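Local coordinates for protein 4-hydroxythreonine-4-phosphate dehydrogenase (Legionella pneumophila subsp. pneumophila, PDB 6XMY) that probably catalyses the NAD(P)-dependent oxidation of 4-(phosphooxy)-L-threonine, a step in pyridoxine 5'-phosphate biosynthesis, and binds NAD and a zinc ion, at residues Trp78-Ala83 with Ala96-Glu101; Leu181-Val186 with Thr229-Thr234; Lys204-Gly209 with Asp241-Leu246. All blocks are in the same frame, centred on the assembly; numbering follows the deposited sequence.

Contact 1. Residues Trp78-Ala83 with Ala96-Glu101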
loop_
_atom_site.group_PDB
_atom_site.type_symbol
_atom_site.label_atom_id
_atom_site.label_comp_id
_atom_site.label_asym_id
_atom_site.label_seq_id
_atom_site.Cartn_x
_atom_site.Cartn_y
_atom_site.Cartn_z
ATOM N N TRP A 78 10.110 -15.239 10.047
ATOM C CA TRP A 78 9.370 -15.343 11.299
ATOM C C TRP A 78 8.223 -16.310 11.028
ATOM O O TRP A 78 7.216 -15.921 10.426
ATOM C CB TRP A 78 8.831 -13.972 11.731
ATOM C CG TRP A 78 8.094 -13.991 13.055
ATOM C CD1 TRP A 78 6.991 -14.732 13.373
ATOM C CD2 TRP A 78 8.411 -13.234 14.235
ATOM N NE1 TRP A 78 6.606 -14.494 14.668
ATOM C CE2 TRP A 78 7.463 -13.583 15.223
ATOM C CE3 TRP A 78 9.409 -12.302 14.557
ATOM C CZ2 TRP A 78 7.478 -13.029 16.507
ATOM C CZ3 TRP A 78 9.426 -11.748 15.844
ATOM C CH2 TRP A 78 8.461 -12.113 16.798
ATOM N N PRO A 79 8.336 -17.572 11.427
ATOM C CA PRO A 79 7.339 -18.561 11.004
ATOM C C PRO A 79 5.972 -18.323 11.630
ATOM O O PRO A 79 5.842 -18.033 12.822
ATOM C CB PRO A 79 7.944 -19.889 11.479
ATOM C CG PRO A 79 9.426 -19.606 11.553
ATOM C CD PRO A 79 9.480 -18.209 12.100
ATOM N N VAL A 80 4.946 -18.451 10.795
ATOM C CA VAL A 80 3.546 -18.410 11.210
ATOM C C VAL A 80 2.866 -19.538 10.447
ATOM O O VAL A 80 2.944 -19.567 9.219
ATOM C CB VAL A 80 2.882 -17.073 10.843
ATOM C CG1 VAL A 80 1.442 -17.048 11.338
ATOM C CG2 VAL A 80 3.677 -15.884 11.400
ATOM N N PRO A 81 2.190 -20.476 11.107
ATOM C CA PRO A 81 1.732 -21.690 10.407
ATOM C C PRO A 81 0.388 -21.501 9.712
ATOM O O PRO A 81 -0.576 -21.026 10.313
ATOM C CB PRO A 81 1.620 -22.718 11.538
ATOM C CG PRO A 81 1.316 -21.879 12.771
ATOM C CD PRO A 81 2.049 -20.573 12.574
ATOM N N CYS A 82 0.319 -21.915 8.444
ATOM C CA CYS A 82 -0.973 -22.028 7.777
ATOM C C CYS A 82 -1.817 -23.091 8.470
ATOM O O CYS A 82 -1.297 -24.058 9.030
ATOM C CB CYS A 82 -0.797 -22.431 6.307
ATOM S SG CYS A 82 -0.031 -21.184 5.280
ATOM N N ALA A 83 -3.137 -22.898 8.452
ATOM C CA ALA A 83 -4.028 -23.918 8.999
ATOM C C ALA A 83 -4.037 -25.178 8.142
ATOM O O ALA A 83 -4.206 -26.288 8.670
ATOM C CB ALA A 83 -5.448 -23.374 9.142
ATOM N N ALA A 96 -7.551 -18.087 5.671
ATOM C CA ALA A 96 -7.799 -16.656 5.819
ATOM C C ALA A 96 -7.336 -16.155 7.181
ATOM O O ALA A 96 -6.753 -15.070 7.284
ATOM C CB ALA A 96 -9.279 -16.353 5.624
ATOM N N ALA A 97 -7.597 -16.925 8.245
ATOM C CA ALA A 97 -7.150 -16.506 9.569
ATOM C C ALA A 97 -5.630 -16.387 9.635
ATOM O O ALA A 97 -5.099 -15.500 10.321
ATOM C CB ALA A 97 -7.679 -17.472 10.629
ATOM N N TYR A 98 -4.921 -17.255 8.918
ATOM C CA TYR A 98 -3.471 -17.152 8.825
ATOM C C TYR A 98 -3.056 -15.814 8.230
ATOM O O TYR A 98 -2.155 -15.139 8.754
ATOM C CB TYR A 98 -2.950 -18.316 7.984
ATOM C CG TYR A 98 -1.623 -18.101 7.298
ATOM C CD1 TYR A 98 -0.424 -18.331 7.961
ATOM C CD2 TYR A 98 -1.569 -17.675 5.978
ATOM C CE1 TYR A 98 0.790 -18.151 7.321
ATOM C CE2 TYR A 98 -0.361 -17.496 5.332
ATOM C CZ TYR A 98 0.818 -17.738 6.008
ATOM O OH TYR A 98 2.026 -17.565 5.371
ATOM N N VAL A 99 -3.707 -15.404 7.131
ATOM C CA VAL A 99 -3.390 -14.117 6.516
ATOM C C VAL A 99 -3.620 -12.986 7.507
ATOM O O VAL A 99 -2.785 -12.082 7.654
ATOM C CB VAL A 99 -4.197 -13.916 5.218
ATOM C CG1 VAL A 99 -4.001 -12.499 4.702
ATOM C CG2 VAL A 99 -3.780 -14.947 4.161
ATOM N N MET A 100 -4.758 -13.024 8.208
ATOM C CA MET A 100 -5.037 -11.980 9.187
ATOM C C MET A 100 -4.026 -12.003 10.319
ATOM O O MET A 100 -3.719 -10.950 10.883
ATOM C CB MET A 100 -6.464 -12.089 9.717
ATOM C CG MET A 100 -7.538 -11.870 8.651
ATOM S SD MET A 100 -7.351 -10.365 7.666
ATOM C CE MET A 100 -7.444 -9.138 8.943
ATOM N N GLU A 101 -3.486 -13.183 10.648
ATOM C CA GLU A 101 -2.445 -13.254 11.673
ATOM C C GLU A 101 -1.176 -12.554 11.211
ATOM O O GLU A 101 -0.525 -11.861 11.999
ATOM C CB GLU A 101 -2.145 -14.703 12.059
ATOM C CG GLU A 101 -1.304 -14.817 13.338
ATOM C CD GLU A 101 -2.062 -14.388 14.576
ATOM O OE1 GLU A 101 -3.297 -14.549 14.602
ATOM O OE2 GLU A 101 -1.421 -13.868 15.516
#
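A sulfur-aromatic contact, Cys82 over the ring of Tyr98, fastens the loop that leaves strand 74-79 to the first turn of helix 96-111 in this PdxA-family dehydrogenase, with the Tyr98 side chain about 13 Å from the bound NAD. The SG of Cys82 sits 3.6 Å from the centroid of the Tyr98 ring and only 9° off the ring normal, so the sulfur lies over the middle of one face; Cys82 SG and Tyr98 CZ are also 3.6 Å apart. The chi1 of Cys82, -68°, sets SG beside the backbone N and anti to the carbonyl carbon, which lets it bend back over the aromatic ring. Two backbone carbonyls of the loop also meet the ring. Near the ring plane the O of Val80 approaches Tyr98 CE1 to 3.2 Å, lying beside the slightly positive C-H edge, while the O of Pro81 comes obliquely to Tyr98 CD1 at 3.6 Å. On the side toward the next helical turn, the CG1 branch of Val80 touches Tyr98 CD1 and also Glu101 CG, each at 4.1 Å; Glu101 thus adds its aliphatic part to the packing. Valine suits this buried place: its apolar CG1, anti to the backbone N, meets both residues.

The hydroxyl of Tyr98 is hydrogen-bonded to the N of Asp42, and a carboxylate oxygen of Asp42 accepts the N-H of Cys82, so one aspartate ties together the tyrosine and the loop that lies across it. Tyrosine therefore does double work here: its face receives the sulfur and its edge the O of Val80, while its polar end is satisfied within a buried setting, and the two together probably restrict rotation of the ring.

Contact 2. Residues Leu181-Val186 with Thr229-Thr234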
loop_
_atom_site.group_PDB
_atom_site.type_symbol
_atom_site.label_atom_id
_atom_site.label_comp_id
_atom_site.label_asym_id
_atom_site.label_seq_id
_atom_site.Cartn_x
_atom_site.Cartn_y
_atom_site.Cartn_z
ATOM N N LEU A 181 -15.425 17.570 5.312
ATOM C CA LEU A 181 -14.514 17.211 6.395
ATOM C C LEU A 181 -13.579 16.080 5.995
ATOM O O LEU A 181 -12.392 16.104 6.331
ATOM C CB LEU A 181 -15.310 16.829 7.642
ATOM C CG LEU A 181 -15.761 17.986 8.529
ATOM C CD1 LEU A 181 -16.389 17.457 9.810
ATOM C CD2 LEU A 181 -14.574 18.883 8.852
ATOM N N LEU A 182 -14.088 15.080 5.274
ATOM C CA LEU A 182 -13.225 13.979 4.859
ATOM C C LEU A 182 -12.133 14.466 3.918
ATOM O O LEU A 182 -10.964 14.100 4.067
ATOM C CB LEU A 182 -14.039 12.861 4.204
ATOM C CG LEU A 182 -13.188 11.708 3.642
ATOM C CD1 LEU A 182 -12.476 10.946 4.754
ATOM C CD2 LEU A 182 -14.048 10.769 2.819
ATOM N N ILE A 183 -12.501 15.303 2.941
ATOM C CA ILE A 183 -11.514 15.842 2.006
ATOM C C ILE A 183 -10.446 16.623 2.757
ATOM O O ILE A 183 -9.243 16.475 2.501
ATOM C CB ILE A 183 -12.208 16.717 0.948
ATOM C CG1 ILE A 183 -13.121 15.862 0.064
ATOM C CG2 ILE A 183 -11.177 17.445 0.103
ATOM C CD1 ILE A 183 -13.988 16.694 -0.845
ATOM N N ILE A 184 -10.875 17.460 3.705
ATOM C CA ILE A 184 -9.932 18.237 4.508
ATOM C C ILE A 184 -8.970 17.321 5.258
ATOM O O ILE A 184 -7.750 17.523 5.238
ATOM C CB ILE A 184 -10.696 19.172 5.461
ATOM C CG1 ILE A 184 -11.409 20.268 4.662
ATOM C CG2 ILE A 184 -9.741 19.777 6.486
ATOM C CD1 ILE A 184 -12.543 20.920 5.414
ATOM N N LYS A 185 -9.505 16.301 5.930
ATOM C CA LYS A 185 -8.661 15.443 6.751
ATOM C C LYS A 185 -7.701 14.634 5.893
ATOM O O LYS A 185 -6.532 14.453 6.256
ATOM C CB LYS A 185 -9.538 14.531 7.601
ATOM C CG LYS A 185 -10.228 15.285 8.723
ATOM C CD LYS A 185 -11.249 14.421 9.432
ATOM C CE LYS A 185 -11.899 15.180 10.578
ATOM N NZ LYS A 185 -12.933 14.361 11.263
ATOM N N VAL A 186 -8.183 14.140 4.749
ATOM C CA VAL A 186 -7.322 13.404 3.829
ATOM C C VAL A 186 -6.193 14.293 3.329
ATOM O O VAL A 186 -5.017 13.899 3.325
ATOM C CB VAL A 186 -8.151 12.834 2.666
ATOM C CG1 VAL A 186 -7.246 12.441 1.504
ATOM C CG2 VAL A 186 -8.967 11.649 3.150
ATOM N N THR A 229 -15.311 22.222 -3.556
ATOM C CA THR A 229 -14.787 23.582 -3.512
ATOM C C THR A 229 -14.785 24.170 -2.110
ATOM O O THR A 229 -13.769 24.776 -1.735
ATOM C CB THR A 229 -15.489 24.467 -4.552
ATOM O OG1 THR A 229 -15.032 24.090 -5.855
ATOM C CG2 THR A 229 -15.193 25.948 -4.299
ATOM N N PRO A 230 -15.840 24.029 -1.295
ATOM C CA PRO A 230 -15.732 24.500 0.096
ATOM C C PRO A 230 -14.576 23.871 0.854
ATOM O O PRO A 230 -13.859 24.576 1.577
ATOM C CB PRO A 230 -17.103 24.143 0.690
ATOM C CG PRO A 230 -18.031 24.201 -0.486
ATOM C CD PRO A 230 -17.224 23.627 -1.625
ATOM N N ALA A 231 -14.368 22.561 0.702
ATOM C CA ALA A 231 -13.237 21.914 1.358
ATOM C C ALA A 231 -11.908 22.488 0.879
ATOM O O ALA A 231 -11.005 22.723 1.685
ATOM C CB ALA A 231 -13.277 20.404 1.109
ATOM N N LEU A 232 -11.760 22.705 -0.427
ATOM C CA LEU A 232 -10.504 23.235 -0.943
ATOM C C LEU A 232 -10.280 24.674 -0.489
ATOM O O LEU A 232 -9.138 25.080 -0.240
ATOM C CB LEU A 232 -10.459 23.123 -2.468
ATOM C CG LEU A 232 -10.577 21.698 -3.028
ATOM C CD1 LEU A 232 -10.474 21.679 -4.547
ATOM C CD2 LEU A 232 -9.520 20.786 -2.395
ATOM N N ASN A 233 -11.351 25.468 -0.397
ATOM C CA ASN A 233 -11.219 26.813 0.157
ATOM C C ASN A 233 -10.728 26.771 1.599
ATOM O O ASN A 233 -9.865 27.568 1.995
ATOM C CB ASN A 233 -12.556 27.546 0.087
ATOM C CG ASN A 233 -12.929 27.945 -1.321
ATOM O OD1 ASN A 233 -12.081 27.981 -2.212
ATOM N ND2 ASN A 233 -14.202 28.262 -1.529
ATOM N N THR A 234 -11.270 25.849 2.402
ATOM C CA THR A 234 -10.816 25.706 3.782
ATOM C C THR A 234 -9.341 25.341 3.822
ATOM O O THR A 234 -8.564 25.925 4.588
ATOM C CB THR A 234 -11.659 24.644 4.489
ATOM O OG1 THR A 234 -13.017 25.095 4.572
ATOM C CG2 THR A 234 -11.132 24.370 5.893
#
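Ile184 of helix 180-197 reaches across to helix 223-237. From its CB, CG1 leaves beside the backbone N (chi1 -68°) and comes to 4.0 Å from Ala231 CB, with the O of Ala231 near it as well. An extended second torsion (chi2 160°) then carries CD1 outward to Thr234, where Ile184 CD1 lies 3.8 Å from Thr234 CG2 and the two side chains cross at about a right angle. One turn of helix thus offers the isoleucine first a small methyl and then, three residues on, a second one.

The preceding residue, Ile183, uses its other branch: Ile183 CG2 rests 3.8 Å from Ala231 CB, and at 4.5 Å from Leu232 CD2 it grazes the leucine. Ala231 CB is therefore touched by two isoleucines, and its small side chain suits the place where the segment axes come within 8.8 Å, crossing at -39°. The helices pack side by side against the strands, Leu232 reaching Val242 of strand 241-246, away from the cofactor and metal sites.

Apart from the carbonyl of Ala231, the groups that meet here are hydrocarbon, and four of the five touching residues are buried, so the attraction between the helices at this point is mainly dispersion and the burial of apolar surface.

Contact 3. Residues Lys204-Gly209 with Asp241-Leu246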
loop_
_atom_site.group_PDB
_atom_site.type_symbol
_atom_site.label_atom_id
_atom_site.label_comp_id
_atom_site.label_asym_id
_atom_site.label_seq_id
_atom_site.Cartn_x
_atom_site.Cartn_y
_atom_site.Cartn_z
ATOM N N LYS A 204 2.446 21.174 -3.592
ATOM C CA LYS A 204 1.345 21.572 -4.459
ATOM C C LYS A 204 0.518 20.334 -4.768
ATOM O O LYS A 204 1.059 19.310 -5.200
ATOM C CB LYS A 204 1.863 22.194 -5.755
ATOM C CG LYS A 204 2.646 23.468 -5.529
ATOM C CD LYS A 204 3.032 24.151 -6.831
ATOM C CE LYS A 204 3.817 25.426 -6.550
ATOM N NZ LYS A 204 4.991 25.161 -5.665
ATOM N N ILE A 205 -0.785 20.420 -4.524
ATOM C CA ILE A 205 -1.676 19.266 -4.605
ATOM C C ILE A 205 -2.814 19.581 -5.573
ATOM O O ILE A 205 -3.560 20.542 -5.365
ATOM C CB ILE A 205 -2.201 18.881 -3.211
ATOM C CG1 ILE A 205 -1.033 18.483 -2.288
ATOM C CG2 ILE A 205 -3.237 17.781 -3.309
ATOM C CD1 ILE A 205 -1.429 18.364 -0.830
ATOM N N ASN A 206 -2.961 18.761 -6.616
ATOM C CA ASN A 206 -4.015 18.948 -7.612
ATOM C C ASN A 206 -5.135 17.951 -7.341
ATOM O O ASN A 206 -4.871 16.758 -7.166
ATOM C CB ASN A 206 -3.460 18.744 -9.024
ATOM C CG ASN A 206 -2.611 19.909 -9.488
ATOM O OD1 ASN A 206 -2.315 20.813 -8.709
ATOM N ND2 ASN A 206 -2.205 19.891 -10.746
ATOM N N VAL A 207 -6.376 18.440 -7.280
ATOM C CA VAL A 207 -7.510 17.676 -6.763
ATOM C C VAL A 207 -8.563 17.498 -7.850
ATOM O O VAL A 207 -9.050 18.482 -8.420
ATOM C CB VAL A 207 -8.123 18.355 -5.523
ATOM C CG1 VAL A 207 -9.233 17.495 -4.947
ATOM C CG2 VAL A 207 -7.051 18.643 -4.481
ATOM N N ALA A 208 -8.956 16.251 -8.090
ATOM C CA ALA A 208 -10.003 15.962 -9.066
ATOM C C ALA A 208 -11.375 16.326 -8.512
ATOM O O ALA A 208 -11.624 16.270 -7.304
ATOM C CB ALA A 208 -10.012 14.469 -9.407
ATOM N N GLY A 209 -12.282 16.691 -9.416
ATOM C CA GLY A 209 -13.682 16.692 -9.071
ATOM C C GLY A 209 -14.207 15.272 -8.912
ATOM O O GLY A 209 -13.516 14.281 -9.166
ATOM N N ASP A 241 -1.611 24.218 -0.363
ATOM C CA ASP A 241 -1.653 24.739 -1.733
ATOM C C ASP A 241 -2.337 23.729 -2.654
ATOM O O ASP A 241 -1.698 22.973 -3.386
ATOM C CB ASP A 241 -0.233 25.061 -2.185
ATOM C CG ASP A 241 -0.181 25.917 -3.430
ATOM O OD1 ASP A 241 -1.240 26.303 -3.962
ATOM O OD2 ASP A 241 0.949 26.211 -3.871
ATOM N N VAL A 242 -3.676 23.740 -2.626
ATOM C CA VAL A 242 -4.501 22.877 -3.468
ATOM C C VAL A 242 -4.991 23.643 -4.690
ATOM O O VAL A 242 -5.242 24.853 -4.651
ATOM C CB VAL A 242 -5.704 22.277 -2.704
ATOM C CG1 VAL A 242 -5.247 21.166 -1.744
ATOM C CG2 VAL A 242 -6.480 23.374 -1.972
ATOM N N LEU A 243 -5.166 22.909 -5.784
ATOM C CA LEU A 243 -5.776 23.413 -7.004
ATOM C C LEU A 243 -6.863 22.433 -7.410
ATOM O O LEU A 243 -6.606 21.231 -7.513
ATOM C CB LEU A 243 -4.735 23.501 -8.126
ATOM C CG LEU A 243 -5.309 23.726 -9.524
ATOM C CD1 LEU A 243 -5.920 25.112 -9.646
ATOM C CD2 LEU A 243 -4.260 23.492 -10.604
ATOM N N GLY A 244 -8.060 22.940 -7.667
ATOM C CA GLY A 244 -9.140 22.084 -8.096
ATOM C C GLY A 244 -10.483 22.720 -7.813
ATOM O O GLY A 244 -10.564 23.840 -7.312
ATOM N N PRO A 245 -11.577 22.007 -8.113
ATOM C CA PRO A 245 -11.576 20.647 -8.668
ATOM C C PRO A 245 -11.249 20.621 -10.161
ATOM O O PRO A 245 -11.709 21.477 -10.917
ATOM C CB PRO A 245 -13.017 20.188 -8.449
ATOM C CG PRO A 245 -13.809 21.469 -8.510
ATOM C CD PRO A 245 -12.938 22.484 -7.811
ATOM N N LEU A 246 -10.461 19.647 -10.569
ATOM C CA LEU A 246 -10.024 19.480 -11.944
ATOM C C LEU A 246 -10.720 18.289 -12.600
ATOM O O LEU A 246 -11.095 17.324 -11.927
ATOM C CB LEU A 246 -8.512 19.230 -11.975
ATOM C CG LEU A 246 -7.661 20.358 -11.397
ATOM C CD1 LEU A 246 -6.206 19.917 -11.314
ATOM C CD2 LEU A 246 -7.808 21.605 -12.245
HETATM O O HOH W 1 3.177 25.600 -2.771
#
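Strands 204-208 and 241-246 run parallel, their segment axes 4.5 Å apart at closest and 19° apart in direction, and are laced by five backbone hydrogen bonds. Ile205 is gripped at both ends: its N gives a bond to Asp241 O and its O takes one from Leu243 N, each 2.9 Å. The N of Val207 then bonds Leu243 O at 2.8 Å. Beyond this the register slips by one residue in a beta bulge, where Val207 O takes the N of Leu246, past Gly244 and the cis-peptide Pro245; Gly209 N to Leu246 O completes the set. Position 244 calls for glycine: at phi 158° and psi -177° a CB would jam against the preceding carbonyl O and clash with Val207 O.

The two strands are the ends of a beta-alpha-beta unit whose helix is 223-237. On the face turned to the helices, Ile205 CB and Val207 CG2 each approach Val242 CG1 to 4.1 Å; these branched residues suit a buried layer, covered by Ile187 of helix 180-197 and Leu232 of helix 223-237.

The other face carries Lys204, Asn206, Asp241 and Leu243. Asn206 CG leaves beside the backbone N, laying the amide along Leu243 with Asn206 OD1 3.7 Å from Leu243 CB; asparagine suits this buried place because its ND2 has a weak hydrogen bond to Asn258 O. Leu246 CD1 comes to Asn206 CB at 3.8 Å. At the exposed strand ends Lys204 runs beside Asp241, and a water donates to Asp241 OD2 at 2.6 Å.

Contact 1 closes along the chain before the other two open, and lies on the opposite side of the chain's centre, its centre about 40 Å from that of contact 2 and about 41 Å from that of contact 3. Contacts 2 and 3 are neighbours, centres about 11 Å apart, and their segments alternate: helix 180-197, strand 204-208, helix 223-237, strand 241-246. They also touch directly, with Leu232 and Thr229 of helix 223-237 resting on Val242, Gly244 and Pro245, so the paired helices and paired strands form two successive layers. The contacts thus belong to two regions on either side of the chain's centre, with the bound NAD and zinc between them.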